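Local coordinates for UDP-L-Rhamnose Synthase (Acanthamoeba polyphaga mimivirus, PDB 7JID), which synthesises UDP-L-rhamnose as an oxidoreductase with a Rossmann-type fold that binds NADP and the UDP-sugar, at residues I22-Q25 with Q29-G32; I96-N101 with H151-D156; N129-F134 with T146-H151; M202-R207 with S269-V274. One frame throughout, in Å; residues are numbered along the deposited sequence.

Contact 1: residues I22-Q25 with Q29-G32; sequences ILEQ and QVVG
With chi1 of 171°, Val-30 sends CG1 anti to its backbone N and leaves CG2 beside that N, the branch that meets Leu-23 and Glu-24. Both helix residues turn CG away from their carbonyl carbon, chi1 near -80° in each, and Glu-24 then runs on extended so that its chain passes across the valine. The closest touch is Leu-23 CB to Val-30 CG2 at 3.5 Å, closer than two carbons usually pack, and the two side chains cross at about a right angle. Glu-24 CG, on an exposed residue, comes to 3.7 Å from Val-30 CG2, so this methyl sits against two successive helix residues. No direct hydrogen bond spans the contact. Instead a water gives a proton to Glu-24 OE2 at 2.9 Å and takes one from Val-30 N at 2.8 Å, so the water satisfies this backbone N-H and links it to the carboxylate. This is the return half of the first beta-alpha-beta unit of the Rossmann fold: helix 14-25 packs on strand 29-32, the outermost strand on this side of the parallel sheet. Strand 5-9 lies next to it, with Trp-6 against Leu-23 and Ile-8 against Val-30, while Ile-203 of helix 195-207 also packs on Leu-23.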
loop_
_atom_site.group_PDB
_atom_site.type_symbol
_atom_site.label_atom_id
_atom_site.label_comp_id
_atom_site.label_asym_id
_atom_site.label_seq_id
_atom_site.Cartn_x
_atom_site.Cartn_y
_atom_site.Cartn_z
ATOM N N ILE A 22 0.146 13.860 28.210
ATOM C CA ILE A 22 1.445 13.644 28.895
ATOM C C ILE A 22 2.465 14.678 28.412
ATOM O O ILE A 22 3.224 15.154 29.242
ATOM C CB ILE A 22 1.942 12.201 28.709
ATOM C CG1 ILE A 22 1.007 11.245 29.451
ATOM C CG2 ILE A 22 3.396 12.067 29.153
ATOM C CD1 ILE A 22 1.058 9.819 28.976
ATOM N N LEU A 23 2.520 14.999 27.113
ATOM C CA LEU A 23 3.486 15.995 26.584
ATOM C C LEU A 23 3.220 17.346 27.265
ATOM O O LEU A 23 4.208 18.057 27.591
ATOM C CB LEU A 23 3.341 16.076 25.059
ATOM C CG LEU A 23 4.097 14.999 24.258
ATOM C CD1 LEU A 23 3.719 15.086 22.786
ATOM C CD2 LEU A 23 5.600 15.095 24.391
ATOM N N GLU A 24 1.946 17.653 27.511
ATOM C CA GLU A 24 1.487 18.958 28.048
ATOM C C GLU A 24 1.795 19.023 29.548
ATOM O O GLU A 24 2.288 20.077 29.992
ATOM C CB GLU A 24 0.020 19.177 27.699
ATOM C CG GLU A 24 -0.129 19.653 26.267
ATOM C CD GLU A 24 -1.498 20.166 25.884
ATOM O OE1 GLU A 24 -2.494 19.614 26.395
ATOM O OE2 GLU A 24 -1.561 21.098 25.057
ATOM N N GLN A 25 1.602 17.918 30.276
ATOM C CA GLN A 25 1.973 17.823 31.718
ATOM C C GLN A 25 3.500 17.965 31.869
ATOM O O GLN A 25 3.948 18.519 32.887
ATOM C CB GLN A 25 1.401 16.535 32.329
ATOM C CG GLN A 25 2.434 15.473 32.682
ATOM C CD GLN A 25 1.813 14.171 33.141
ATOM O OE1 GLN A 25 0.593 13.995 33.135
ATOM N NE2 GLN A 25 2.656 13.240 33.554
ATOM N N GLN A 29 4.934 22.105 24.287
ATOM C CA GLN A 29 3.892 22.733 23.444
ATOM C C GLN A 29 3.403 21.683 22.438
ATOM O O GLN A 29 4.203 21.219 21.678
ATOM C CB GLN A 29 4.430 23.950 22.708
ATOM C CG GLN A 29 3.325 24.740 22.014
ATOM C CD GLN A 29 3.845 25.815 21.088
ATOM O OE1 GLN A 29 5.046 26.058 20.996
ATOM N NE2 GLN A 29 2.934 26.441 20.359
ATOM N N VAL A 30 2.120 21.357 22.471
ATOM C CA VAL A 30 1.498 20.366 21.558
ATOM C C VAL A 30 0.606 21.123 20.573
ATOM O O VAL A 30 -0.258 21.918 21.028
ATOM C CB VAL A 30 0.710 19.331 22.368
ATOM C CG1 VAL A 30 -0.123 18.430 21.487
ATOM C CG2 VAL A 30 1.646 18.517 23.237
ATOM N N VAL A 31 0.797 20.856 19.286
ATOM C CA VAL A 31 -0.055 21.379 18.178
ATOM C C VAL A 31 -0.775 20.177 17.565
ATOM O O VAL A 31 -0.071 19.287 17.060
ATOM C CB VAL A 31 0.783 22.130 17.126
ATOM C CG1 VAL A 31 -0.070 22.738 16.018
ATOM C CG2 VAL A 31 1.678 23.193 17.734
ATOM N N GLY A 32 -2.098 20.112 17.701
ATOM C CA GLY A 32 -2.904 19.118 16.968
ATOM C C GLY A 32 -2.895 19.443 15.487
ATOM O O GLY A 32 -3.292 20.554 15.134
HETATM O O HOH W 1 0.755 22.810 24.499
#

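Contact 2: residues I96-N101 with H151-D156; sequences ICQKYN and HFFDND
Gln-98 reaches from the last turn of helix 79-99 with its amide plane turned 87° from the carboxylate of Asp-156, nearly perpendicular. The bond between them is almost straight: Gln-98 NE2 gives a proton to Asp-156 OD2 at 3.0 Å, with an N-H...O angle of 175°. The oxygen lies in the plane of the amide, whereas the amide nitrogen approaches OD2 from well above the carboxylate plane. Gln-98 gets there with CG anti to the backbone N and a chain stretched straight beyond it, which also carries the amide across CD1 and CE1 of Phe-153, at about a right angle to that side chain. There the amide and ring planes are 40° apart, and Gln-98 OE1 comes to 3.7 Å from Phe-153 CE1.

Two waters add to the grip. One accepts from Gln-98 NE2 at 2.9 Å and donates to Phe-152 O, so this nitrogen has two acceptors; that water also lies over one face of the Phe-153 ring, offset toward the rim. The other donates to Gln-98 O at 2.7 Å and to Asp-156 OD1. Phe-153 packs edge-to-face on Phe-95, while Phe-152 stacks on Phe-95 of the second subunit.

Asn-101, with positive phi, ends the helix in a Schellman motif; both segments are helix-to-strand connections of the Rossmann fold, leading into the adjacent parallel strands 103-109 and 157-162.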
loop_
_atom_site.group_PDB
_atom_site.type_symbol
_atom_site.label_atom_id
_atom_site.label_comp_id
_atom_site.label_asym_id
_atom_site.label_seq_id
_atom_site.Cartn_x
_atom_site.Cartn_y
_atom_site.Cartn_z
ATOM N N ILE A 96 7.700 13.762 4.027
ATOM C CA ILE A 96 7.707 15.234 4.286
ATOM C C ILE A 96 8.532 15.525 5.535
ATOM O O ILE A 96 9.367 16.473 5.501
ATOM C CB ILE A 96 6.275 15.776 4.364
ATOM C CG1 ILE A 96 5.546 15.658 3.014
ATOM C CG2 ILE A 96 6.294 17.220 4.836
ATOM C CD1 ILE A 96 4.053 15.882 3.145
ATOM N N CYS A 97 8.407 14.743 6.609
ATOM C CA CYS A 97 9.274 14.968 7.804
ATOM C C CYS A 97 10.746 14.825 7.411
ATOM O O CYS A 97 11.530 15.693 7.839
ATOM C CB CYS A 97 8.884 14.073 8.969
ATOM S SG CYS A 97 7.306 14.584 9.630
ATOM N N GLN A 98 11.092 13.836 6.590
ATOM C CA GLN A 98 12.474 13.595 6.139
ATOM C C GLN A 98 12.964 14.823 5.379
ATOM O O GLN A 98 14.103 15.293 5.642
ATOM C CB GLN A 98 12.531 12.354 5.276
ATOM C CG GLN A 98 13.934 12.062 4.790
ATOM C CD GLN A 98 13.965 10.844 3.914
ATOM O OE1 GLN A 98 13.381 10.793 2.818
ATOM N NE2 GLN A 98 14.745 9.877 4.349
ATOM N N LYS A 99 12.150 15.337 4.462
ATOM C CA LYS A 99 12.579 16.492 3.644
ATOM C C LYS A 99 12.924 17.664 4.558
ATOM O O LYS A 99 13.963 18.312 4.272
ATOM C CB LYS A 99 11.481 16.877 2.657
ATOM C CG LYS A 99 11.656 18.237 1.984
ATOM C CD LYS A 99 10.586 18.490 0.916
ATOM C CE LYS A 99 10.706 19.841 0.240
ATOM N NZ LYS A 99 9.647 20.030 -0.787
ATOM N N TYR A 100 12.090 17.948 5.567
ATOM C CA TYR A 100 12.262 19.076 6.522
ATOM C C TYR A 100 13.257 18.706 7.652
ATOM O O TYR A 100 13.476 19.560 8.542
ATOM C CB TYR A 100 10.892 19.582 6.986
ATOM C CG TYR A 100 10.180 20.370 5.924
ATOM C CD1 TYR A 100 10.349 21.741 5.822
ATOM C CD2 TYR A 100 9.419 19.741 4.954
ATOM C CE1 TYR A 100 9.745 22.475 4.808
ATOM C CE2 TYR A 100 8.822 20.456 3.924
ATOM C CZ TYR A 100 8.987 21.830 3.854
ATOM O OH TYR A 100 8.400 22.524 2.839
ATOM N N ASN A 101 13.824 17.499 7.655
ATOM C CA ASN A 101 14.788 17.065 8.711
ATOM C C ASN A 101 14.120 17.180 10.080
ATOM O O ASN A 101 14.775 17.642 11.049
ATOM C CB ASN A 101 16.076 17.906 8.692
ATOM C CG ASN A 101 16.925 17.669 7.461
ATOM O OD1 ASN A 101 17.173 18.591 6.682
ATOM N ND2 ASN A 101 17.385 16.441 7.281
ATOM N N HIS A 151 11.254 0.986 7.012
ATOM C CA HIS A 151 12.681 0.596 7.115
ATOM C C HIS A 151 13.487 1.407 6.094
ATOM O O HIS A 151 14.706 1.520 6.281
ATOM C CB HIS A 151 12.834 -0.913 6.947
ATOM C CG HIS A 151 12.471 -1.692 8.173
ATOM N ND1 HIS A 151 11.138 -1.903 8.588
ATOM C CD2 HIS A 151 13.248 -2.373 9.057
ATOM C CE1 HIS A 151 11.142 -2.630 9.697
ATOM N NE2 HIS A 151 12.423 -3.005 9.941
ATOM N N PHE A 152 12.864 1.937 5.038
ATOM C CA PHE A 152 13.538 2.862 4.088
ATOM C C PHE A 152 13.782 4.242 4.711
ATOM O O PHE A 152 14.491 5.060 4.064
ATOM C CB PHE A 152 12.727 3.010 2.800
ATOM C CG PHE A 152 12.775 1.777 1.958
ATOM C CD1 PHE A 152 13.905 1.465 1.235
ATOM C CD2 PHE A 152 11.680 0.948 1.853
ATOM C CE1 PHE A 152 13.946 0.320 0.455
ATOM C CE2 PHE A 152 11.714 -0.189 1.058
ATOM C CZ PHE A 152 12.869 -0.524 0.390
ATOM N N PHE A 153 13.269 4.505 5.922
ATOM C CA PHE A 153 13.420 5.774 6.653
ATOM C C PHE A 153 14.104 5.528 8.013
ATOM O O PHE A 153 13.824 6.219 8.953
ATOM C CB PHE A 153 12.057 6.438 6.855
ATOM C CG PHE A 153 11.347 6.810 5.586
ATOM C CD1 PHE A 153 11.454 8.087 5.067
ATOM C CD2 PHE A 153 10.555 5.888 4.926
ATOM C CE1 PHE A 153 10.804 8.423 3.890
ATOM C CE2 PHE A 153 9.887 6.230 3.756
ATOM C CZ PHE A 153 10.003 7.505 3.254
ATOM N N ASP A 154 15.034 4.588 8.058
ATOM C CA ASP A 154 15.606 4.097 9.333
ATOM C C ASP A 154 16.342 5.211 10.092
ATOM O O ASP A 154 16.447 5.106 11.314
ATOM C CB ASP A 154 16.517 2.907 9.061
ATOM C CG ASP A 154 16.833 2.122 10.321
ATOM O OD1 ASP A 154 15.910 1.545 10.885
ATOM O OD2 ASP A 154 18.020 2.059 10.694
ATOM N N ASN A 155 16.866 6.239 9.417
ATOM C CA ASN A 155 17.627 7.318 10.105
ATOM C C ASN A 155 16.755 8.536 10.390
ATOM O O ASN A 155 17.250 9.466 11.027
ATOM C CB ASN A 155 18.871 7.732 9.323
ATOM C CG ASN A 155 19.785 6.569 9.012
ATOM O OD1 ASN A 155 20.044 5.717 9.866
ATOM N ND2 ASN A 155 20.267 6.520 7.785
ATOM N N ASP A 156 15.481 8.520 9.996
ATOM C CA ASP A 156 14.597 9.699 10.013
ATOM C C ASP A 156 13.315 9.417 10.769
ATOM O O ASP A 156 12.676 10.381 11.237
ATOM C CB ASP A 156 14.243 10.074 8.574
ATOM C CG ASP A 156 15.452 10.680 7.897
ATOM O OD1 ASP A 156 15.818 11.795 8.338
ATOM O OD2 ASP A 156 16.069 9.968 7.044
HETATM O O HOH W 2 14.668 7.491 2.627
HETATM O O HOH W 3 16.348 14.228 6.749
#

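Contact 3: residues N129-F134 with T146-H151; sequences NDKPNF and TDRLMH
Pro-132 presses its ring against the aliphatic part of Arg-148, where the loop preceding helix 138-150 of the Rossmann fold folds back beside that helix. This is the close-packed part of the contact. Pro-132 CD is 3.6 Å from Arg-148 CD and 3.7 Å from Arg-148 CG, while Pro-132 CG stands farther off. The arginine chain, bent at chi3 (74°), brings CG and CD against the proline at a slant before turning its guanidinium toward Lys-131.

Beyond the proline the contact becomes polar and more exposed. Lys-131 is bent at chi2 and chi4, and its NZ lies 3.2 Å from Arg-148 NH2. Both are donors, and no hydrogen bond joins them; both are salt-bridged to Glu-40 of the second subunit, OE2 to the lysine and OE1 to the arginine, which probably explains why the two cations tolerate each other. That single carboxylate probably offsets both charges across the subunit interface. Lys-131 was modelled in two conformers, and its place beside Arg-148 is described here for one of them.

Along another part of the helix the link runs through water, which donates to Asp-130 O at 2.9 Å and to Asp-147 OD2 at 2.8 Å. Asp-147 is further held by a salt bridge from OD2 to Arg-161 and a bond from OD1 to Asn-159. One turn on, His-151 ND1 donates to Asp-147 O at 2.8 Å; the acceptor lies in the plane of the imidazole, but the nitrogen stands 36° out of the carbonyl plane.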
loop_
_atom_site.group_PDB
_atom_site.type_symbol
_atom_site.label_atom_id
_atom_site.label_comp_id
_atom_site.label_asym_id
_atom_site.label_seq_id
_atom_site.Cartn_x
_atom_site.Cartn_y
_atom_site.Cartn_z
ATOM N N ASN A 129 14.207 -6.629 12.402
ATOM C CA ASN A 129 14.613 -6.895 10.999
ATOM C C ASN A 129 13.713 -7.914 10.292
ATOM O O ASN A 129 13.759 -7.960 9.054
ATOM C CB ASN A 129 16.070 -7.350 10.949
ATOM C CG ASN A 129 16.587 -7.528 9.543
ATOM O OD1 ASN A 129 16.694 -6.556 8.797
ATOM N ND2 ASN A 129 16.957 -8.756 9.199
ATOM N N ASP A 130 12.906 -8.680 11.024
ATOM C CA ASP A 130 12.093 -9.783 10.489
ATOM C C ASP A 130 11.003 -9.210 9.569
ATOM O O ASP A 130 10.441 -8.118 9.862
ATOM C CB ASP A 130 11.471 -10.625 11.601
ATOM C CG ASP A 130 12.371 -11.716 12.124
ATOM O OD1 ASP A 130 13.310 -12.173 11.385
ATOM O OD2 ASP A 130 12.158 -12.101 13.264
ATOM N N LYS A 131 10.750 -9.911 8.483
ATOM C CA LYS A 131 9.675 -9.543 7.533
ATOM C C LYS A 131 8.351 -10.061 8.079
ATOM O O LYS A 131 8.300 -11.071 8.748
ATOM C CB LYS A 131 9.906 -10.175 6.159
ATOM C CG LYS A 131 11.326 -10.064 5.640
ATOM C CD LYS A 131 11.868 -8.666 5.651
ATOM C CE LYS A 131 13.037 -8.522 4.701
ATOM N NZ LYS A 131 12.593 -8.590 3.291
ATOM N N PRO A 132 7.221 -9.419 7.744
ATOM C CA PRO A 132 5.908 -9.960 8.100
ATOM C C PRO A 132 5.718 -11.411 7.648
ATOM O O PRO A 132 6.207 -11.770 6.572
ATOM C CB PRO A 132 4.950 -9.042 7.339
ATOM C CG PRO A 132 5.699 -7.731 7.245
ATOM C CD PRO A 132 7.136 -8.153 6.995
ATOM N N ASN A 133 5.062 -12.200 8.480
ATOM C CA ASN A 133 4.673 -13.576 8.113
ATOM C C ASN A 133 3.233 -13.840 8.497
ATOM O O ASN A 133 2.817 -15.001 8.446
ATOM C CB ASN A 133 5.620 -14.607 8.715
ATOM C CG ASN A 133 5.314 -14.903 10.163
ATOM O OD1 ASN A 133 4.815 -14.035 10.889
ATOM N ND2 ASN A 133 5.532 -16.140 10.559
ATOM N N PHE A 134 2.467 -12.834 8.895
ATOM C CA PHE A 134 1.017 -12.981 9.162
ATOM C C PHE A 134 0.216 -12.149 8.156
ATOM O O PHE A 134 0.430 -10.923 8.085
ATOM C CB PHE A 134 0.648 -12.637 10.607
ATOM C CG PHE A 134 -0.823 -12.726 10.866
ATOM C CD1 PHE A 134 -1.489 -13.952 10.937
ATOM C CD2 PHE A 134 -1.579 -11.587 10.981
ATOM C CE1 PHE A 134 -2.862 -13.995 11.116
ATOM C CE2 PHE A 134 -2.944 -11.629 11.203
ATOM C CZ PHE A 134 -3.591 -12.835 11.286
ATOM N N THR A 146 3.363 -1.285 5.445
ATOM C CA THR A 146 3.785 0.011 6.034
ATOM C C THR A 146 5.051 -0.188 6.875
ATOM O O THR A 146 6.003 0.637 6.801
ATOM C CB THR A 146 2.678 0.653 6.853
ATOM O OG1 THR A 146 1.570 0.655 5.949
ATOM C CG2 THR A 146 3.065 2.033 7.315
ATOM N N ASP A 147 5.118 -1.274 7.598
ATOM C CA ASP A 147 6.258 -1.521 8.492
ATOM C C ASP A 147 7.517 -1.699 7.638
ATOM O O ASP A 147 8.540 -1.130 7.985
ATOM C CB ASP A 147 6.024 -2.760 9.338
ATOM C CG ASP A 147 7.174 -3.009 10.290
ATOM O OD1 ASP A 147 7.088 -2.514 11.421
ATOM O OD2 ASP A 147 8.065 -3.815 9.932
ATOM N N ARG A 148 7.429 -2.466 6.566
ATOM C CA ARG A 148 8.587 -2.658 5.677
ATOM C C ARG A 148 8.978 -1.296 5.099
ATOM O O ARG A 148 10.182 -0.990 5.037
ATOM C CB ARG A 148 8.209 -3.651 4.589
ATOM C CG ARG A 148 7.912 -5.030 5.149
ATOM C CD ARG A 148 7.584 -6.021 4.073
ATOM N NE ARG A 148 8.796 -6.391 3.353
ATOM C CZ ARG A 148 8.795 -7.277 2.374
ATOM N NH1 ARG A 148 7.669 -7.854 2.004
ATOM N NH2 ARG A 148 9.926 -7.581 1.756
ATOM N N LEU A 149 8.005 -0.515 4.627
ATOM C CA LEU A 149 8.316 0.767 3.953
ATOM C C LEU A 149 9.009 1.698 4.936
ATOM O O LEU A 149 9.929 2.468 4.532
ATOM C CB LEU A 149 7.043 1.392 3.371
ATOM C CG LEU A 149 6.522 0.668 2.136
ATOM C CD1 LEU A 149 5.073 1.038 1.860
ATOM C CD2 LEU A 149 7.401 0.993 0.943
ATOM N N MET A 150 8.694 1.584 6.219
ATOM C CA MET A 150 9.319 2.481 7.236
ATOM C C MET A 150 10.812 2.180 7.388
ATOM O O MET A 150 11.552 3.095 7.800
ATOM C CB MET A 150 8.618 2.413 8.587
ATOM C CG MET A 150 7.252 3.039 8.572
ATOM S SD MET A 150 7.293 4.838 8.218
ATOM C CE MET A 150 5.528 5.173 8.164
ATOM N N HIS A 151 11.254 0.986 7.012
ATOM C CA HIS A 151 12.681 0.596 7.115
ATOM C C HIS A 151 13.487 1.407 6.094
ATOM O O HIS A 151 14.706 1.520 6.281
ATOM C CB HIS A 151 12.834 -0.913 6.947
ATOM C CG HIS A 151 12.471 -1.692 8.173
ATOM N ND1 HIS A 151 11.138 -1.903 8.588
ATOM C CD2 HIS A 151 13.248 -2.373 9.057
ATOM C CE1 HIS A 151 11.142 -2.630 9.697
ATOM N NE2 HIS A 151 12.423 -3.005 9.941
HETATM O O HOH W 4 9.183 -5.906 8.515
#

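Contact 4: residues M202-R207 with S269-V274; sequences MIDMAR and SLYPDV. With EDO (1,2-ethanediol), chain E.
The polar link between the two segments is a short hydrogen bond: Tyr-271 OH donates to Asp-204 OD2 at 2.6 Å. The carboxylate oxygen sits at the edge of the phenol, in the ring plane, and receives the proton on its anti lone pair, the one away from its other oxygen. The carboxylate itself stands 89° to the ring. Asp-204 reaches this place because its CG is anti to the backbone N (chi1 -169°), carrying the acid out from helix 195-207 toward the tyrosine.

Apolar and sulfur contacts come from the next helix residue. Met-205 CG packs 3.5 Å from Tyr-271 CE2, and Met-205 SD is 5.1 Å from the ring centroid in an oblique Met-aromatic contact. The same CG also makes a close carbon-oxygen approach, 3.3 Å from Tyr-271 OH, so the hydroxyl meets both acid and thioether chain. Helix 195-207 comes just before strand 212-215, the outermost strand on that side of the Rossmann sheet, and Phe-214 of that strand touches both Met-205 and Leu-270. Tyr-271, just past the weakly bonded end of helix 265-270, packs on helix 195-207.

One bond goes to a small molecule. Tyr-271 to Val-274 form a type I beta turn, within which Asp-273 N donates at 2.9 Å to O2 of a 1,2-ethanediol, probably from the crystallisation liquor.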
loop_
_atom_site.group_PDB
_atom_site.type_symbol
_atom_site.label_atom_id
_atom_site.label_comp_id
_atom_site.label_asym_id
_atom_site.label_seq_id
_atom_site.Cartn_x
_atom_site.Cartn_y
_atom_site.Cartn_z
ATOM N N MET A 202 8.124 6.070 24.982
ATOM C CA MET A 202 7.978 6.492 23.570
ATOM C C MET A 202 8.340 7.986 23.497
ATOM O O MET A 202 9.089 8.368 22.595
ATOM C CB MET A 202 6.559 6.262 23.053
ATOM C CG MET A 202 6.306 7.024 21.784
ATOM S SD MET A 202 4.750 6.625 21.064
ATOM C CE MET A 202 3.675 7.344 22.270
ATOM N N ILE A 203 7.809 8.774 24.426
ATOM C CA ILE A 203 8.078 10.242 24.478
ATOM C C ILE A 203 9.586 10.449 24.663
ATOM O O ILE A 203 10.152 11.366 24.030
ATOM C CB ILE A 203 7.249 10.934 25.572
ATOM C CG1 ILE A 203 5.783 10.986 25.164
ATOM C CG2 ILE A 203 7.797 12.336 25.843
ATOM C CD1 ILE A 203 4.837 11.483 26.185
ATOM N N ASP A 204 10.216 9.682 25.570
ATOM C CA ASP A 204 11.674 9.809 25.816
ATOM C C ASP A 204 12.437 9.568 24.508
ATOM O O ASP A 204 13.364 10.299 24.174
ATOM C CB ASP A 204 12.125 8.899 26.963
ATOM C CG ASP A 204 13.547 9.204 27.421
ATOM O OD1 ASP A 204 13.714 10.332 27.996
ATOM O OD2 ASP A 204 14.477 8.395 27.125
ATOM N N MET A 205 12.149 8.468 23.823
ATOM C CA MET A 205 12.765 8.118 22.531
ATOM C C MET A 205 12.606 9.253 21.488
ATOM O O MET A 205 13.609 9.576 20.842
ATOM C CB MET A 205 12.150 6.809 22.010
ATOM C CG MET A 205 12.624 5.639 22.791
ATOM S SD MET A 205 11.729 4.140 22.264
ATOM C CE MET A 205 12.936 3.545 21.084
ATOM N N ALA A 206 11.426 9.862 21.371
ATOM C CA ALA A 206 11.109 10.959 20.421
ATOM C C ALA A 206 11.893 12.209 20.892
ATOM O O ALA A 206 12.610 12.807 20.072
ATOM C CB ALA A 206 9.635 11.233 20.375
ATOM N N ARG A 207 11.907 12.472 22.192
ATOM C CA ARG A 207 12.731 13.601 22.726
ATOM C C ARG A 207 14.189 13.405 22.309
ATOM O O ARG A 207 14.894 14.418 21.923
ATOM C CB ARG A 207 12.552 13.698 24.239
ATOM C CG ARG A 207 13.349 14.844 24.846
ATOM C CD ARG A 207 12.986 14.996 26.281
ATOM N NE ARG A 207 11.753 15.751 26.411
ATOM C CZ ARG A 207 10.618 15.300 26.880
ATOM N NH1 ARG A 207 10.507 14.054 27.296
ATOM N NH2 ARG A 207 9.593 16.119 26.980
ATOM N N SER A 269 17.710 -2.908 25.707
ATOM C CA SER A 269 19.102 -2.379 25.691
ATOM C C SER A 269 19.079 -0.905 26.077
ATOM O O SER A 269 20.088 -0.435 26.633
ATOM C CB SER A 269 19.789 -2.581 24.386
ATOM O OG SER A 269 19.227 -1.756 23.348
ATOM N N LEU A 270 17.973 -0.208 25.822
ATOM C CA LEU A 270 17.860 1.251 26.088
ATOM C C LEU A 270 17.028 1.506 27.336
ATOM O O LEU A 270 17.248 2.540 28.001
ATOM C CB LEU A 270 17.256 1.936 24.854
ATOM C CG LEU A 270 18.051 1.840 23.565
ATOM C CD1 LEU A 270 17.368 2.681 22.466
ATOM C CD2 LEU A 270 19.511 2.264 23.753
ATOM N N TYR A 271 16.051 0.651 27.620
ATOM C CA TYR A 271 15.060 0.875 28.690
ATOM C C TYR A 271 14.935 -0.425 29.451
ATOM O O TYR A 271 13.976 -1.166 29.255
ATOM C CB TYR A 271 13.742 1.358 28.091
ATOM C CG TYR A 271 13.895 2.693 27.428
ATOM C CD1 TYR A 271 13.887 3.864 28.164
ATOM C CD2 TYR A 271 14.043 2.783 26.054
ATOM C CE1 TYR A 271 14.015 5.091 27.545
ATOM C CE2 TYR A 271 14.213 4.005 25.421
ATOM C CZ TYR A 271 14.213 5.160 26.171
ATOM O OH TYR A 271 14.328 6.365 25.526
ATOM N N PRO A 272 15.920 -0.742 30.318
ATOM C CA PRO A 272 15.884 -2.003 31.064
ATOM C C PRO A 272 14.826 -2.077 32.181
ATOM O O PRO A 272 14.601 -3.167 32.647
ATOM C CB PRO A 272 17.333 -2.106 31.579
ATOM C CG PRO A 272 17.736 -0.659 31.754
ATOM C CD PRO A 272 17.162 0.028 30.528
ATOM N N ASP A 273 14.146 -1.004 32.564
ATOM C CA ASP A 273 13.210 -1.044 33.717
ATOM C C ASP A 273 11.770 -1.245 33.230
ATOM O O ASP A 273 10.866 -1.189 34.077
ATOM C CB ASP A 273 13.310 0.209 34.603
ATOM C CG ASP A 273 14.701 0.432 35.184
ATOM O OD1 ASP A 273 15.526 -0.534 35.180
ATOM O OD2 ASP A 273 14.957 1.578 35.591
ATOM N N VAL A 274 11.527 -1.390 31.911
ATOM C CA VAL A 274 10.141 -1.676 31.458
ATOM C C VAL A 274 9.768 -3.019 32.062
ATOM O O VAL A 274 10.452 -3.994 31.795
ATOM C CB VAL A 274 9.999 -1.759 29.925
ATOM C CG1 VAL A 274 8.558 -2.080 29.527
ATOM C CG2 VAL A 274 10.475 -0.468 29.262
HETATM C C1 EDO E . 11.542 2.753 31.434
HETATM O O1 EDO E . 10.589 2.102 32.262
HETATM C C2 EDO E . 12.936 2.787 31.944
HETATM O O2 EDO E . 13.796 1.711 31.573
#

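Along the chain, contact 1 closes first; contact 2 then spans a long stretch that contains contact 3, and contact 4 comes last. Contacts 2 and 3 share His-151, which belongs to both, and their centres are about 17 Å apart; both lie at the interface with the second subunit, where Phe-95 and Glu-40 of that subunit take part. Contacts 1 and 4, about 18 Å between centres, meet directly where Ile-22 and Leu-23 of helix 14-25 pack on Ile-203 of helix 195-207. Contacts 1 and 3 are the farthest apart, about 30 Å between centres. One pair thus joins helices within the subunit and the other borders its partner, around the parallel sheet of the NADP-binding Rossmann fold.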